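Local coordinates for protein molinate hydrolase (PDB 4UB9) that hydrolyses the thiocarbamate herbicide molinate and is a zinc-binding member of the amidohydrolase family, at residues 375-383 and 484-492; 399-409 and 457-465. All coordinates share one frame; numbering follows the deposited sequence.

Interaction 1 of 2, residues 375-383 and 484-492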
ATOM      1  N   GLY A 375      -5.532  16.074  22.233  1.00 31.33           N
ATOM      2  CA  GLY A 375      -5.710  17.178  21.276  1.00 33.90           C
ATOM      3  C   GLY A 375      -7.167  17.402  20.963  1.00 32.71           C
ATOM      4  O   GLY A 375      -8.019  16.609  21.293  1.00 30.35           O
ATOM      5  N   CYS A 376      -7.448  18.519  20.331  1.00 36.85           N
ATOM      6  CA  CYS A 376      -8.801  18.825  19.900  1.00 36.63           C
ATOM      7  C   CYS A 376      -9.014  18.212  18.521  1.00 36.48           C
ATOM      8  O   CYS A 376      -8.702  18.782  17.465  1.00 35.50           O
ATOM      9  CB  CYS A 376      -9.057  20.323  19.931  1.00 38.46           C
ATOM     10  SG  CYS A 376     -10.660  20.728  19.214  1.00 48.56           S
ATOM     11  N   THR A 377      -9.580  17.023  18.547  1.00 37.72           N
ATOM     12  CA  THR A 377      -9.691  16.177  17.373  1.00 37.91           C
ATOM     13  C   THR A 377     -10.752  16.648  16.396  1.00 37.21           C
ATOM     14  O   THR A 377     -11.839  17.058  16.770  1.00 36.94           O
ATOM     15  CB  THR A 377     -10.010  14.725  17.785  1.00 39.03           C
ATOM     16  OG1 THR A 377      -9.080  14.345  18.799  1.00 39.92           O
ATOM     17  CG2 THR A 377      -9.869  13.755  16.598  1.00 35.61           C
ATOM     18  N   ASP A 378     -10.408  16.592  15.117  1.00 36.07           N
ATOM     19  CA  ASP A 378     -11.317  17.072  14.081  1.00 36.51           C
ATOM     20  C   ASP A 378     -12.644  16.316  14.152  1.00 33.59           C
ATOM     21  O   ASP A 378     -12.648  15.081  14.207  1.00 31.48           O
ATOM     22  CB  ASP A 378     -10.695  16.895  12.694  1.00 36.02           C
ATOM     23  CG  ASP A 378     -11.455  17.636  11.613  1.00 35.73           C
ATOM     24  OD1 ASP A 378     -12.436  17.066  11.088  1.00 35.95           O
ATOM     25  OD2 ASP A 378     -11.058  18.761  11.265  1.00 34.91           O
ATOM     26  N   PRO A 379     -13.764  17.033  14.075  1.00 32.23           N
ATOM     27  CA  PRO A 379     -15.090  16.370  14.168  1.00 31.51           C
ATOM     28  C   PRO A 379     -15.378  15.374  13.092  1.00 32.50           C
ATOM     29  O   PRO A 379     -16.028  14.380  13.353  1.00 37.06           O
ATOM     30  CB  PRO A 379     -16.067  17.511  14.074  1.00 36.19           C
ATOM     31  CG  PRO A 379     -15.292  18.684  13.564  1.00 37.72           C
ATOM     32  CD  PRO A 379     -13.876  18.490  14.004  1.00 33.93           C
ATOM     33  N   ASP A 380     -14.817  15.548  11.910  1.00 34.50           N
ATOM     34  CA  ASP A 380     -14.964  14.488  10.884  1.00 37.39           C
ATOM     35  C   ASP A 380     -14.331  13.178  11.321  1.00 34.92           C
ATOM     36  O   ASP A 380     -14.824  12.091  10.991  1.00 37.14           O
ATOM     37  CB  ASP A 380     -14.390  14.879   9.517  1.00 38.65           C
ATOM     38  CG  ASP A 380     -15.300  15.753   8.722  1.00 35.34           C
ATOM     39  OD1 ASP A 380     -16.537  15.701   8.895  1.00 39.99           O
ATOM     40  OD2 ASP A 380     -14.773  16.487   7.871  1.00 37.84           O
ATOM     41  N   ILE A 381     -13.225  13.273  12.041  1.00 35.99           N
ATOM     42  CA  ILE A 381     -12.527  12.068  12.548  1.00 38.21           C
ATOM     43  C   ILE A 381     -13.243  11.467  13.754  1.00 36.27           C
ATOM     44  O   ILE A 381     -13.345  10.253  13.892  1.00 36.07           O
ATOM     45  CB  ILE A 381     -11.067  12.391  12.929  1.00 42.63           C
ATOM     46  CG1 ILE A 381     -10.255  12.735  11.676  1.00 44.38           C
ATOM     47  CG2 ILE A 381     -10.394  11.244  13.688  1.00 37.56           C
ATOM     48  CD1 ILE A 381      -9.833  11.513  10.894  1.00 42.14           C
ATOM     49  N   LEU A 382     -13.709  12.321  14.643  1.00 38.56           N
ATOM     50  CA  LEU A 382     -14.554  11.848  15.772  1.00 38.80           C
ATOM     51  C   LEU A 382     -15.802  11.136  15.268  1.00 36.23           C
ATOM     52  O   LEU A 382     -16.213  10.091  15.772  1.00 37.26           O
ATOM     53  CB  LEU A 382     -14.990  13.002  16.652  1.00 35.21           C
ATOM     54  CG  LEU A 382     -13.871  13.660  17.454  1.00 37.71           C
ATOM     55  CD1 LEU A 382     -14.430  14.845  18.246  1.00 34.18           C
ATOM     56  CD2 LEU A 382     -13.189  12.673  18.389  1.00 38.47           C
ATOM     57  N   GLU A 383     -16.396  11.739  14.250  1.00 36.49           N
ATOM     58  CA  GLU A 383     -17.621  11.243  13.654  1.00 37.90           C
ATOM     59  C   GLU A 383     -17.466   9.793  13.138  1.00 37.14           C
ATOM     60  O   GLU A 383     -18.420   9.073  13.049  1.00 34.25           O
ATOM     61  CB  GLU A 383     -18.038  12.193  12.516  1.00 39.73           C
ATOM     62  CG  GLU A 383     -19.434  11.975  11.992  1.00 44.75           C
ATOM     63  CD  GLU A 383     -20.511  12.304  13.044  1.00 51.55           C
ATOM     64  OE1 GLU A 383     -20.329  13.240  13.854  1.00 48.90           O
ATOM     65  OE2 GLU A 383     -21.512  11.560  13.100  1.00 58.40           O
ATOM     66  N   LEU A 484     -13.805  26.816  15.329  1.00 37.04           N
ATOM     67  CA  LEU A 484     -13.038  26.760  14.101  1.00 37.49           C
ATOM     68  C   LEU A 484     -12.951  25.300  13.691  1.00 39.22           C
ATOM     69  O   LEU A 484     -13.683  24.864  12.795  1.00 37.55           O
ATOM     70  CB  LEU A 484     -11.674  27.409  14.299  1.00 38.61           C
ATOM     71  CG  LEU A 484     -10.785  27.512  13.071  1.00 39.74           C
ATOM     72  CD1 LEU A 484     -11.480  28.211  11.907  1.00 38.50           C
ATOM     73  CD2 LEU A 484      -9.514  28.253  13.439  1.00 41.60           C
ATOM     74  N   VAL A 485     -12.111  24.509  14.363  1.00 39.11           N
ATOM     75  CA  VAL A 485     -12.128  23.068  14.054  1.00 37.70           C
ATOM     76  C   VAL A 485     -13.398  22.417  14.562  1.00 34.87           C
ATOM     77  O   VAL A 485     -13.920  21.506  13.927  1.00 29.89           O
ATOM     78  CB  VAL A 485     -10.822  22.263  14.367  1.00 38.22           C
ATOM     79  CG1 VAL A 485      -9.722  23.103  14.930  1.00 44.08           C
ATOM     80  CG2 VAL A 485     -11.074  21.011  15.155  1.00 37.05           C
ATOM     81  N   THR A 486     -13.919  22.920  15.678  1.00 38.23           N
ATOM     82  CA  THR A 486     -15.169  22.360  16.238  1.00 42.17           C
ATOM     83  C   THR A 486     -16.435  22.837  15.553  1.00 42.16           C
ATOM     84  O   THR A 486     -17.490  22.315  15.820  1.00 42.31           O
ATOM     85  CB  THR A 486     -15.325  22.606  17.750  1.00 38.17           C
ATOM     86  OG1 THR A 486     -15.249  24.011  18.016  1.00 39.57           O
ATOM     87  CG2 THR A 486     -14.269  21.848  18.475  1.00 37.56           C
ATOM     88  N   ALA A 487     -16.329  23.838  14.692  1.00 43.69           N
ATOM     89  CA  ALA A 487     -17.489  24.234  13.860  1.00 43.39           C
ATOM     90  C   ALA A 487     -18.019  23.047  13.091  1.00 39.90           C
ATOM     91  O   ALA A 487     -17.313  22.418  12.322  1.00 43.98           O
ATOM     92  CB  ALA A 487     -17.135  25.370  12.907  1.00 42.42           C
ATOM     93  N   TYR A 488     -19.287  22.755  13.304  1.00 43.62           N
ATOM     94  CA  TYR A 488     -19.892  21.562  12.753  1.00 41.81           C
ATOM     95  C   TYR A 488     -21.406  21.667  12.785  1.00 43.84           C
ATOM     96  O   TYR A 488     -21.965  22.156  13.745  1.00 50.67           O
ATOM     97  CB  TYR A 488     -19.465  20.349  13.569  1.00 40.53           C
ATOM     98  CG  TYR A 488     -19.250  19.083  12.772  1.00 39.22           C
ATOM     99  CD1 TYR A 488     -18.283  19.038  11.754  1.00 38.30           C
ATOM    100  CD2 TYR A 488     -19.976  17.931  13.037  1.00 34.26           C
ATOM    101  CE1 TYR A 488     -18.070  17.889  11.017  1.00 35.72           C
ATOM    102  CE2 TYR A 488     -19.768  16.779  12.303  1.00 34.58           C
ATOM    103  CZ  TYR A 488     -18.806  16.764  11.295  1.00 38.25           C
ATOM    104  OH  TYR A 488     -18.543  15.619  10.577  1.00 44.44           O
ATOM    105  N   PRO A 489     -22.099  21.148  11.756  1.00 50.28           N
ATOM    106  CA  PRO A 489     -21.596  20.476  10.556  1.00 48.59           C
ATOM    107  C   PRO A 489     -20.981  21.448   9.587  1.00 41.15           C
ATOM    108  O   PRO A 489     -21.036  22.630   9.786  1.00 43.62           O
ATOM    109  CB  PRO A 489     -22.858  19.884   9.914  1.00 47.78           C
ATOM    110  CG  PRO A 489     -23.938  20.045  10.920  1.00 46.87           C
ATOM    111  CD  PRO A 489     -23.567  21.200  11.767  1.00 46.15           C
ATOM    112  N   ARG A 490     -20.403  20.914   8.535  1.00 44.19           N
ATOM    113  CA  ARG A 490     -19.655  21.719   7.577  1.00 42.99           C
ATOM    114  C   ARG A 490     -20.432  21.884   6.298  1.00 42.92           C
ATOM    115  O   ARG A 490     -20.670  20.927   5.594  1.00 42.98           O
ATOM    116  CB  ARG A 490     -18.283  21.072   7.315  1.00 42.03           C
ATOM    117  CG  ARG A 490     -17.268  21.398   8.421  1.00 39.02           C
ATOM    118  CD  ARG A 490     -16.091  20.423   8.456  1.00 38.50           C
ATOM    119  NE  ARG A 490     -15.149  20.734   9.542  1.00 38.11           N
ATOM    120  CZ  ARG A 490     -14.166  19.936   9.948  1.00 37.91           C
ATOM    121  NH1 ARG A 490     -13.951  18.748   9.370  1.00 38.64           N
ATOM    122  NH2 ARG A 490     -13.392  20.318  10.948  1.00 38.62           N
ATOM    123  N   THR A 491     -20.849  23.112   6.018  1.00 48.89           N
ATOM    124  CA  THR A 491     -21.689  23.355   4.844  1.00 50.22           C
ATOM    125  C   THR A 491     -20.773  23.544   3.611  1.00 50.01           C
ATOM    126  O   THR A 491     -19.718  24.206   3.672  1.00 45.69           O
ATOM    127  CB  THR A 491     -22.711  24.517   5.016  1.00 57.32           C
ATOM    128  OG1 THR A 491     -22.171  25.719   4.468  1.00 65.89           O
ATOM    129  CG2 THR A 491     -23.135  24.752   6.501  1.00 55.14           C
ATOM    130  N   ALA A 492     -21.190  22.927   2.513  1.00 44.24           N
ATOM    131  CA  ALA A 492     -20.416  22.867   1.258  1.00 46.79           C
ATOM    132  C   ALA A 492     -20.223  24.228   0.561  1.00 47.18           C
ATOM    133  O   ALA A 492     -19.142  24.522  -0.003  1.00 45.56           O
ATOM    134  CB  ALA A 492     -21.077  21.892   0.282  1.00 42.04           C
TER
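Asp378 OD1 is gripped from two directions. Arg490 NH1 reaches Asp378 OD1 at 2.8 Å on its syn lone pair. The backbone N of Asp380 meets Asp378 OD1 at 2.9 Å on the anti side, tilted from the carboxylate plane. Beside it Arg490 NH2 donates to Asp378 OD2 over 2.8 Å, coming from above the carboxylate plane, so the guanidinium holds the acid end-on with one nitrogen to each oxygen, the two planes turned 50° apart. The extended chain of Arg490 places its NH1 between two acids: NH1 also makes a weak, bent bond of 2.8 Å to Asp380 OD2, which completes a salt-bridge network. Asp378 is the N-cap residue of helix 379-383, and the bond from Asp380 N is its capping bond; with CG anti to its backbone N (chi1 -168°) the same carboxylate can both cap the helix and receive the arginine. The contact thus fastens the C-terminal loop 484-492 to the start of a short helix within the amidohydrolase region. Pro379 lies against both flat groups: its CB sits over the centre of the Tyr488 ring, a CH-pi contact of 3.6 Å to the centroid, and its CG lies over one face of the guanidinium, toward the rim. Tyr488 OH donates to Asp380 OD1 at 2.6 Å, the acceptor lying at the ring edge and the carboxylate turned 73° from the ring. Replacing Tyr488 by an alanine would probably cost Asp380 OD1 its hydroxyl donor, leaving it to its salt-bridge partner Arg203 of the second subunit, and uncover the side of Pro379 that the ring now covers. At the other end, Cys376 SG packs on Thr486 CG2 at 3.9 Å, and Glu128 of helix 122-135 accepts from the Val485 backbone N.

Interaction 2 of 2, residues 399-409 and 457-465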
ATOM      1  N   GLU A 399     -11.550  16.696  28.365  1.00 36.56           N
ATOM      2  CA  GLU A 399     -11.986  15.614  29.260  1.00 44.45           C
ATOM      3  C   GLU A 399     -10.922  14.557  29.560  1.00 39.45           C
ATOM      4  O   GLU A 399     -11.103  13.725  30.443  1.00 39.24           O
ATOM      5  CB  GLU A 399     -13.131  14.852  28.606  1.00 50.28           C
ATOM      6  CG  GLU A 399     -14.388  15.686  28.440  1.00 58.31           C
ATOM      7  CD  GLU A 399     -15.586  14.865  27.986  1.00 58.73           C
ATOM      8  OE1 GLU A 399     -15.765  13.722  28.440  1.00 51.74           O
ATOM      9  OE2 GLU A 399     -16.371  15.395  27.199  1.00 69.70           O
ATOM     10  N   ASP A 400      -9.834  14.614  28.811  1.00 34.38           N
ATOM     11  CA  ASP A 400      -8.730  13.685  28.924  1.00 34.57           C
ATOM     12  C   ASP A 400      -8.119  13.618  30.355  1.00 31.42           C
ATOM     13  O   ASP A 400      -7.761  12.554  30.820  1.00 30.54           O
ATOM     14  CB  ASP A 400      -7.646  14.090  27.953  1.00 36.70           C
ATOM     15  CG  ASP A 400      -7.169  15.565  28.167  1.00 40.89           C
ATOM     16  OD1 ASP A 400      -8.006  16.510  28.177  1.00 42.08           O
ATOM     17  OD2 ASP A 400      -5.939  15.772  28.328  1.00 46.87           O
ATOM     18  N   HIS A 401      -8.026  14.762  31.015  1.00 27.72           N
ATOM     19  CA  HIS A 401      -7.551  14.819  32.388  1.00 33.97           C
ATOM     20  C   HIS A 401      -8.484  14.093  33.386  1.00 37.06           C
ATOM     21  O   HIS A 401      -7.997  13.392  34.297  1.00 39.11           O
ATOM     22  CB  HIS A 401      -7.232  16.241  32.839  1.00 32.87           C
ATOM     23  CG  HIS A 401      -8.388  17.181  32.788  1.00 36.74           C
ATOM     24  ND1 HIS A 401      -9.196  17.319  31.685  1.00 42.62           N
ATOM     25  CD2 HIS A 401      -8.798  18.128  33.661  1.00 40.45           C
ATOM     26  CE1 HIS A 401     -10.095  18.262  31.904  1.00 39.71           C
ATOM     27  NE2 HIS A 401      -9.876  18.772  33.097  1.00 41.70           N
ATOM     28  N   PHE A 402      -9.803  14.256  33.224  1.00 34.95           N
ATOM     29  CA  PHE A 402     -10.781  13.537  34.058  1.00 31.51           C
ATOM     30  C   PHE A 402     -10.635  12.039  33.882  1.00 29.52           C
ATOM     31  O   PHE A 402     -10.528  11.285  34.817  1.00 32.79           O
ATOM     32  CB  PHE A 402     -12.226  13.909  33.729  1.00 33.41           C
ATOM     33  CG  PHE A 402     -12.544  15.388  33.834  1.00 35.76           C
ATOM     34  CD1 PHE A 402     -12.151  16.152  34.923  1.00 34.46           C
ATOM     35  CD2 PHE A 402     -13.278  16.016  32.826  1.00 37.94           C
ATOM     36  CE1 PHE A 402     -12.432  17.511  34.983  1.00 35.44           C
ATOM     37  CE2 PHE A 402     -13.589  17.373  32.909  1.00 36.26           C
ATOM     38  CZ  PHE A 402     -13.150  18.124  33.979  1.00 36.77           C
ATOM     39  N   VAL A 403     -10.486  11.628  32.651  1.00 33.97           N
ATOM     40  CA  VAL A 403     -10.292  10.219  32.345  1.00 32.58           C
ATOM     41  C   VAL A 403      -8.996   9.662  32.935  1.00 32.62           C
ATOM     42  O   VAL A 403      -8.928   8.498  33.387  1.00 32.57           O
ATOM     43  CB  VAL A 403     -10.311   9.982  30.817  1.00 34.14           C
ATOM     44  CG1 VAL A 403     -10.011   8.521  30.466  1.00 36.53           C
ATOM     45  CG2 VAL A 403     -11.680  10.376  30.263  1.00 36.59           C
ATOM     46  N   TRP A 404      -7.947  10.459  32.877  1.00 32.37           N
ATOM     47  CA  TRP A 404      -6.616  10.049  33.411  1.00 36.44           C
ATOM     48  C   TRP A 404      -6.716   9.720  34.908  1.00 32.82           C
ATOM     49  O   TRP A 404      -6.314   8.660  35.371  1.00 32.91           O
ATOM     50  CB  TRP A 404      -5.601  11.192  33.195  1.00 36.53           C
ATOM     51  CG  TRP A 404      -4.167  10.861  33.505  1.00 35.82           C
ATOM     52  CD1 TRP A 404      -3.196  10.549  32.610  1.00 36.29           C
ATOM     53  CD2 TRP A 404      -3.549  10.861  34.785  1.00 33.86           C
ATOM     54  NE1 TRP A 404      -1.998  10.366  33.255  1.00 37.09           N
ATOM     55  CE2 TRP A 404      -2.194  10.543  34.594  1.00 33.76           C
ATOM     56  CE3 TRP A 404      -4.012  11.111  36.083  1.00 35.86           C
ATOM     57  CZ2 TRP A 404      -1.299  10.451  35.641  1.00 37.14           C
ATOM     58  CZ3 TRP A 404      -3.123  11.036  37.123  1.00 36.47           C
ATOM     59  CH2 TRP A 404      -1.771  10.707  36.900  1.00 38.58           C
ATOM     60  N   MET A 405      -7.307  10.666  35.616  1.00 31.94           N
ATOM     61  CA  MET A 405      -7.537  10.539  37.061  1.00 31.36           C
ATOM     62  C   MET A 405      -8.365   9.335  37.401  1.00 31.39           C
ATOM     63  O   MET A 405      -7.999   8.507  38.224  1.00 30.92           O
ATOM     64  CB  MET A 405      -8.180  11.791  37.590  1.00 32.56           C
ATOM     65  CG  MET A 405      -7.150  12.897  37.797  1.00 33.59           C
ATOM     66  SD  MET A 405      -7.840  14.379  38.528  1.00 39.03           S
ATOM     67  CE  MET A 405      -6.646  15.641  38.162  1.00 41.27           C
ATOM     68  N   GLN A 406      -9.425   9.157  36.663  1.00 32.82           N
ATOM     69  CA  GLN A 406     -10.265   7.947  36.827  1.00 34.96           C
ATOM     70  C   GLN A 406      -9.462   6.681  36.582  1.00 32.61           C
ATOM     71  O   GLN A 406      -9.494   5.750  37.388  1.00 37.60           O
ATOM     72  CB  GLN A 406     -11.476   8.020  35.859  1.00 37.87           C
ATOM     73  CG  GLN A 406     -12.357   6.790  35.940  1.00 42.32           C
ATOM     74  CD  GLN A 406     -13.505   6.835  34.955  1.00 39.92           C
ATOM     75  OE1 GLN A 406     -14.010   7.897  34.621  1.00 45.06           O
ATOM     76  NE2 GLN A 406     -13.861   5.694  34.446  1.00 37.18           N
ATOM     77  N   ALA A 407      -8.713   6.641  35.462  1.00 31.91           N
ATOM     78  CA  ALA A 407      -7.929   5.429  35.123  1.00 29.70           C
ATOM     79  C   ALA A 407      -6.908   5.116  36.206  1.00 30.90           C
ATOM     80  O   ALA A 407      -6.656   3.967  36.544  1.00 29.52           O
ATOM     81  CB  ALA A 407      -7.211   5.605  33.817  1.00 30.24           C
ATOM     82  N   MET A 408      -6.267   6.162  36.714  1.00 32.65           N
ATOM     83  CA  MET A 408      -5.192   5.953  37.701  1.00 34.01           C
ATOM     84  C   MET A 408      -5.788   5.396  39.014  1.00 32.02           C
ATOM     85  O   MET A 408      -5.289   4.448  39.569  1.00 29.59           O
ATOM     86  CB  MET A 408      -4.396   7.248  37.908  1.00 36.28           C
ATOM     87  CG  MET A 408      -3.517   7.608  36.701  1.00 38.97           C
ATOM     88  SD  MET A 408      -2.301   6.323  36.280  1.00 40.29           S
ATOM     89  CE  MET A 408      -0.912   6.882  37.243  1.00 45.31           C
ATOM     90  N   VAL A 409      -6.886   6.000  39.446  1.00 32.14           N
ATOM     91  CA  VAL A 409      -7.589   5.572  40.626  1.00 31.21           C
ATOM     92  C   VAL A 409      -8.065   4.143  40.459  1.00 34.09           C
ATOM     93  O   VAL A 409      -7.912   3.359  41.368  1.00 36.75           O
ATOM     94  CB  VAL A 409      -8.748   6.500  40.950  1.00 31.47           C
ATOM     95  CG1 VAL A 409      -9.625   5.915  42.062  1.00 32.05           C
ATOM     96  CG2 VAL A 409      -8.194   7.855  41.366  1.00 30.09           C
ATOM     97  N   ASP A 457     -15.279  10.505  45.313  1.00 43.18           N
ATOM     98  CA  ASP A 457     -15.400   9.884  43.976  1.00 42.93           C
ATOM     99  C   ASP A 457     -14.696  10.766  42.936  1.00 41.38           C
ATOM    100  O   ASP A 457     -15.071  11.926  42.727  1.00 34.55           O
ATOM    101  CB  ASP A 457     -16.860   9.679  43.612  1.00 47.28           C
ATOM    102  CG  ASP A 457     -17.054   8.958  42.299  1.00 52.12           C
ATOM    103  OD1 ASP A 457     -16.137   8.951  41.417  1.00 57.08           O
ATOM    104  OD2 ASP A 457     -18.173   8.405  42.134  1.00 56.00           O
ATOM    105  N   ILE A 458     -13.657  10.196  42.317  1.00 37.47           N
ATOM    106  CA  ILE A 458     -12.757  10.959  41.463  1.00 34.95           C
ATOM    107  C   ILE A 458     -13.451  11.485  40.200  1.00 35.27           C
ATOM    108  O   ILE A 458     -13.162  12.608  39.724  1.00 31.29           O
ATOM    109  CB  ILE A 458     -11.474  10.162  41.136  1.00 36.67           C
ATOM    110  CG1 ILE A 458     -10.418  11.084  40.560  1.00 39.26           C
ATOM    111  CG2 ILE A 458     -11.780   8.992  40.230  1.00 35.81           C
ATOM    112  CD1 ILE A 458      -9.904  12.146  41.522  1.00 37.63           C
ATOM    113  N   THR A 459     -14.454  10.755  39.736  1.00 30.66           N
ATOM    114  CA  THR A 459     -15.342  11.236  38.648  1.00 34.91           C
ATOM    115  C   THR A 459     -16.049  12.577  38.991  1.00 36.99           C
ATOM    116  O   THR A 459     -16.484  13.299  38.090  1.00 42.66           O
ATOM    117  CB  THR A 459     -16.437  10.220  38.233  1.00 36.82           C
ATOM    118  OG1 THR A 459     -17.382  10.072  39.295  1.00 44.10           O
ATOM    119  CG2 THR A 459     -15.841   8.871  37.931  1.00 39.14           C
ATOM    120  N   ASN A 460     -16.161  12.908  40.275  1.00 33.70           N
ATOM    121  CA  ASN A 460     -16.668  14.241  40.675  1.00 37.97           C
ATOM    122  C   ASN A 460     -15.813  15.415  40.258  1.00 34.43           C
ATOM    123  O   ASN A 460     -16.218  16.586  40.374  1.00 30.43           O
ATOM    124  CB  ASN A 460     -16.895  14.331  42.183  1.00 40.06           C
ATOM    125  CG  ASN A 460     -18.089  13.511  42.634  1.00 37.81           C
ATOM    126  OD1 ASN A 460     -19.079  13.413  41.931  1.00 38.39           O
ATOM    127  ND2 ASN A 460     -17.996  12.939  43.818  1.00 41.29           N
ATOM    128  N   MET A 461     -14.634  15.113  39.767  1.00 38.01           N
ATOM    129  CA  MET A 461     -13.790  16.160  39.153  1.00 37.05           C
ATOM    130  C   MET A 461     -14.516  16.853  37.998  1.00 34.86           C
ATOM    131  O   MET A 461     -14.254  18.025  37.697  1.00 33.56           O
ATOM    132  CB  MET A 461     -12.470  15.571  38.641  1.00 35.79           C
ATOM    133  CG  MET A 461     -11.481  15.141  39.724  1.00 33.81           C
ATOM    134  SD  MET A 461     -10.889  16.531  40.689  1.00 39.66           S
ATOM    135  CE  MET A 461     -10.064  17.546  39.457  1.00 40.11           C
ATOM    136  N   ARG A 462     -15.446  16.131  37.400  1.00 36.24           N
ATOM    137  CA  ARG A 462     -16.233  16.685  36.297  1.00 39.86           C
ATOM    138  C   ARG A 462     -17.270  17.723  36.741  1.00 39.20           C
ATOM    139  O   ARG A 462     -17.829  18.380  35.910  1.00 39.07           O
ATOM    140  CB  ARG A 462     -16.946  15.590  35.534  1.00 37.25           C
ATOM    141  CG  ARG A 462     -16.009  14.683  34.768  1.00 42.69           C
ATOM    142  CD  ARG A 462     -16.744  13.438  34.281  1.00 45.74           C
ATOM    143  NE  ARG A 462     -15.894  12.520  33.504  1.00 47.70           N
ATOM    144  CZ  ARG A 462     -15.577  12.660  32.213  1.00 39.33           C
ATOM    145  NH1 ARG A 462     -16.008  13.693  31.532  1.00 41.78           N
ATOM    146  NH2 ARG A 462     -14.832  11.755  31.607  1.00 37.52           N
ATOM    147  N   THR A 463     -17.548  17.836  38.032  1.00 39.36           N
ATOM    148  CA  THR A 463     -18.716  18.624  38.509  1.00 39.27           C
ATOM    149  C   THR A 463     -18.373  20.106  38.624  1.00 42.14           C
ATOM    150  O   THR A 463     -18.770  20.776  39.580  1.00 41.27           O
ATOM    151  CB  THR A 463     -19.278  18.106  39.850  1.00 36.28           C
ATOM    152  OG1 THR A 463     -18.295  18.300  40.879  1.00 39.73           O
ATOM    153  CG2 THR A 463     -19.632  16.643  39.755  1.00 32.88           C
ATOM    154  N   LEU A 464     -17.715  20.631  37.593  1.00 42.22           N
ATOM    155  CA  LEU A 464     -17.293  22.047  37.584  1.00 44.09           C
ATOM    156  C   LEU A 464     -18.433  23.048  37.614  1.00 43.97           C
ATOM    157  O   LEU A 464     -19.291  22.992  36.786  1.00 46.59           O
ATOM    158  CB  LEU A 464     -16.507  22.369  36.327  1.00 43.29           C
ATOM    159  CG  LEU A 464     -15.061  21.913  36.277  1.00 46.70           C
ATOM    160  CD1 LEU A 464     -14.569  22.013  34.835  1.00 46.00           C
ATOM    161  CD2 LEU A 464     -14.223  22.780  37.196  1.00 47.83           C
ATOM    162  N   SER A 465     -18.377  23.973  38.556  1.00 43.84           N
ATOM    163  CA  SER A 465     -19.340  25.075  38.684  1.00 47.39           C
ATOM    164  C   SER A 465     -18.760  26.374  38.286  1.00 42.59           C
ATOM    165  O   SER A 465     -19.455  27.209  37.765  1.00 42.43           O
ATOM    166  CB  SER A 465     -19.739  25.313  40.148  1.00 56.74           C
ATOM    167  OG  SER A 465     -20.485  24.244  40.633  1.00 68.25           O
TER
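Ile458 packs into the side of helix 400-410, its CG1 3.8 Å from Met405 CB and its CG2 against the CA of Gln406 and the CG2 of Val409. One turn on in the 3-10 segment 458-462, Met461 bends at chi2 and chi3 and crosses Met405 at about a right angle, its CG 3.9 Å from Met405 SD. Phe402 continues the apolar row: its CD1 touches Met461 CB at 3.8 Å, and Leu464 CD1 lies at the ring edge. Over one face of the Phe402 ring passes Arg462, whose CG makes a CH-pi contact 3.9 Å from the centroid, while His401 NE2 lies over the opposite face. The arginine chain, extended from CG to NE, carries its guanidinium past Phe402 CB to the polar edge. There Arg462 NH1 donates to Glu399 OE1 in a nearly straight hydrogen bond of 3.1 Å (164°), part of a salt bridge, from above the carboxylate plane. Within this probable TIM-barrel amidohydrolase fold the contact is plain packing of a helix on the 3-10 segment leading into strand 464-469, away from the zinc site. Helix 415-421 touches Met405, Val409 and Met461, strand 368-370 lies against Met405, and Met461 and Leu464 pack on strand 447-450.

How the interactions relate
From the N terminus, the chain first enters interaction 1 at 375-383, soon after strand 368-370, and then reaches helix 400-410, the first half of interaction 2. It passes through helices 415-421 and 424-429 and strand 447-450 before 457-465 returns to helix 400-410, closing a loop of 47 intervening residues. Strands 464-469 and 472-473 follow, and 484-492 comes back to 375-383. Interaction 2 is therefore nested inside the larger loop closed by interaction 1. The inner contact joins helix 400-410 to the 3-10 segment 458-462 and the start of strand 464-469; the outer one ties the C-terminal loop to helix 379-383. Their centres lie about 25 Å apart, and they do not touch.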